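PDB 2QCV: putative 5-dehydro-2-deoxygluconokinase from Bacillus halodurans C-125, which probably phosphorylates 5-dehydro-2-deoxy-D-gluconate with ATP, a step in the breakdown of myo-inositol to acetyl-CoA. Local coordinates for residues A[162-165]-A[166-169]. Residues are numbered along the deposited sequence; the frame is centred on the assembly and turned at random.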
ATOM      1  N   ILE A 162      13.143   1.440  25.125  1.00 25.17           N
ATOM      2  CA  ILE A 162      14.435   1.978  25.545  1.00 26.03           C
ATOM      3  C   ILE A 162      14.227   3.072  26.598  1.00 24.22           C
ATOM      4  O   ILE A 162      14.854   3.056  27.647  1.00 25.30           O
ATOM      5  CB  ILE A 162      15.256   2.522  24.332  1.00 25.58           C
ATOM      6  CG1 ILE A 162      15.707   1.361  23.428  1.00 29.35           C
ATOM      7  CG2 ILE A 162      16.472   3.338  24.834  1.00 25.75           C
ATOM      8  CD1 ILE A 162      16.118   1.799  22.030  1.00 27.48           C
ATOM      9  N   ARG A 163      13.305   3.998  26.338  1.00 25.01           N
ATOM     10  CA  ARG A 163      12.981   5.047  27.312  1.00 26.70           C
ATOM     11  C   ARG A 163      12.540   4.499  28.679  1.00 26.85           C
ATOM     12  O   ARG A 163      13.003   4.938  29.721  1.00 23.54           O
ATOM     13  CB  ARG A 163      11.940   5.986  26.767  1.00 26.74           C
ATOM     14  CG  ARG A 163      11.621   7.156  27.728  1.00 27.68           C
ATOM     15  CD  ARG A 163      10.603   8.064  27.098  1.00 29.13           C
ATOM     16  NE  ARG A 163      11.096   8.749  25.901  1.00 25.32           N
ATOM     17  CZ  ARG A 163      11.901   9.807  25.909  1.00 27.66           C
ATOM     18  NH1 ARG A 163      12.376  10.291  27.048  1.00 28.49           N
ATOM     19  NH2 ARG A 163      12.290  10.334  24.771  1.00 28.00           N
ATOM     20  N   LEU A 164      11.645   3.531  28.648  1.00 24.54           N
ATOM     21  CA  LEU A 164      11.129   2.894  29.837  1.00 26.09           C
ATOM     22  C   LEU A 164      12.226   2.141  30.564  1.00 25.19           C
ATOM     23  O   LEU A 164      12.339   2.237  31.798  1.00 24.68           O
ATOM     24  CB  LEU A 164       9.958   1.951  29.440  1.00 26.95           C
ATOM     25  CG  LEU A 164       8.575   2.559  29.341  1.00 26.41           C
ATOM     26  CD1 LEU A 164       8.563   3.888  28.603  1.00 30.05           C
ATOM     27  CD2 LEU A 164       7.661   1.533  28.669  1.00 23.58           C
ATOM     28  N   ALA A 165      13.091   1.436  29.817  1.00 25.27           N
ATOM     29  CA  ALA A 165      14.246   0.758  30.430  1.00 23.81           C
ATOM     30  C   ALA A 165      15.116   1.758  31.167  1.00 24.76           C
ATOM     31  O   ALA A 165      15.432   1.614  32.360  1.00 26.14           O
ATOM     32  CB  ALA A 165      15.075  -0.016  29.355  1.00 24.01           C
ATOM     33  N   LYS A 166      15.493   2.813  30.478  1.00 26.89           N
ATOM     34  CA  LYS A 166      16.432   3.763  31.055  1.00 27.89           C
ATOM     35  C   LYS A 166      15.928   4.395  32.349  1.00 26.21           C
ATOM     36  O   LYS A 166      16.695   4.564  33.313  1.00 29.14           O
ATOM     37  CB  LYS A 166      16.792   4.824  30.030  1.00 26.81           C
ATOM     38  CG  LYS A 166      17.773   4.298  28.980  1.00 27.35           C
ATOM     39  CD  LYS A 166      17.793   5.173  27.789  1.00 31.94           C
ATOM     40  CE  LYS A 166      18.555   6.467  27.992  1.00 40.76           C
ATOM     41  NZ  LYS A 166      20.002   6.229  27.942  1.00 36.80           N
ATOM     42  N   ARG A 167      14.656   4.742  32.382  1.00 27.49           N
ATOM     43  CA  ARG A 167      14.074   5.379  33.547  1.00 27.60           C
ATOM     44  C   ARG A 167      13.771   4.427  34.697  1.00 27.74           C
ATOM     45  O   ARG A 167      13.500   4.882  35.776  1.00 27.56           O
ATOM     46  CB  ARG A 167      12.881   6.206  33.194  1.00 29.24           C
ATOM     47  CG  ARG A 167      11.617   5.472  32.885  1.00 31.30           C
ATOM     48  CD  ARG A 167      10.644   6.483  32.302  1.00 30.92           C
ATOM     49  NE  ARG A 167       9.313   5.921  32.105  1.00 30.28           N
ATOM     50  CZ  ARG A 167       8.441   6.390  31.217  1.00 32.02           C
ATOM     51  NH1 ARG A 167       8.757   7.416  30.423  1.00 31.75           N
ATOM     52  NH2 ARG A 167       7.277   5.810  31.091  1.00 36.40           N
ATOM     53  N   ASN A 168      13.919   3.127  34.471  1.00 27.13           N
ATOM     54  CA  ASN A 168      13.786   2.110  35.504  1.00 26.66           C
ATOM     55  C   ASN A 168      15.104   1.398  35.831  1.00 27.91           C
ATOM     56  O   ASN A 168      15.112   0.328  36.441  1.00 27.01           O
ATOM     57  CB  ASN A 168      12.707   1.128  35.050  1.00 27.84           C
ATOM     58  CG  ASN A 168      11.330   1.713  35.203  1.00 29.46           C
ATOM     59  OD1 ASN A 168      10.804   1.747  36.301  1.00 29.57           O
ATOM     60  ND2 ASN A 168      10.746   2.191  34.101  1.00 26.45           N
ATOM     61  N   ASP A 169      16.218   1.992  35.409  1.00 27.14           N
ATOM     62  CA  ASP A 169      17.533   1.476  35.725  1.00 28.43           C
ATOM     63  C   ASP A 169      17.715   0.060  35.183  1.00 29.60           C
ATOM     64  O   ASP A 169      18.298  -0.808  35.827  1.00 28.11           O
ATOM     65  CB  ASP A 169      17.764   1.565  37.246  1.00 31.32           C
ATOM     66  CG  ASP A 169      19.191   1.393  37.626  1.00 44.06           C
ATOM     67  OD1 ASP A 169      20.051   1.788  36.809  1.00 45.54           O
ATOM     68  OD2 ASP A 169      19.448   0.858  38.732  1.00 48.28           O
TER
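N168 folds its side-chain amide back onto the backbone of L164 where helix 154-167 ends in a Schellman motif, with D169 (phi 60°) as its C-prime residue. ND2 of N168 gives a nearly straight hydrogen bond to O of L164 at 2.8 Å; the acceptor lies in the plane of the amide, while ND2 itself is tilted from the carbonyl plane. CG of N168 stands anti to its carbonyl carbon (chi1 -75°), which turns the amide back along the last turn. The same L164 oxygen also receives a weak bond from N of N168, whose better one, 3.0 Å, goes to O of A165 from above that carbonyl's plane. Just before this, the regular i to i+4 pattern still holds: N of K166 bonds O of I162 at 2.9 Å, and N of R167 bonds O of R163 at 3.1 Å. CD of K166 runs alongside CG2 of I162 at 3.7 Å. The extended R167 chain lays its guanidinium against L164: CD1 of L164 sits over one face, offset toward the rim, 3.4 Å from NH2 of R167. E133 lies in the next shell, accepting a hydrogen bond from ND2 of N168 through OE2 and forming a salt bridge with NH2 of R167 through OE1. Were N168 replaced by an alanine, O of L164 would probably keep the weak backbone bond but lose the strong one, and E133 a donor. I162, A165 and K166 touch V172 of strand 171-175, the next strand of this beta-alpha-beta unit in the ribokinase-like fold, whereas NH1 of R163 forms a salt bridge with OE2 of E198 of the second subunit.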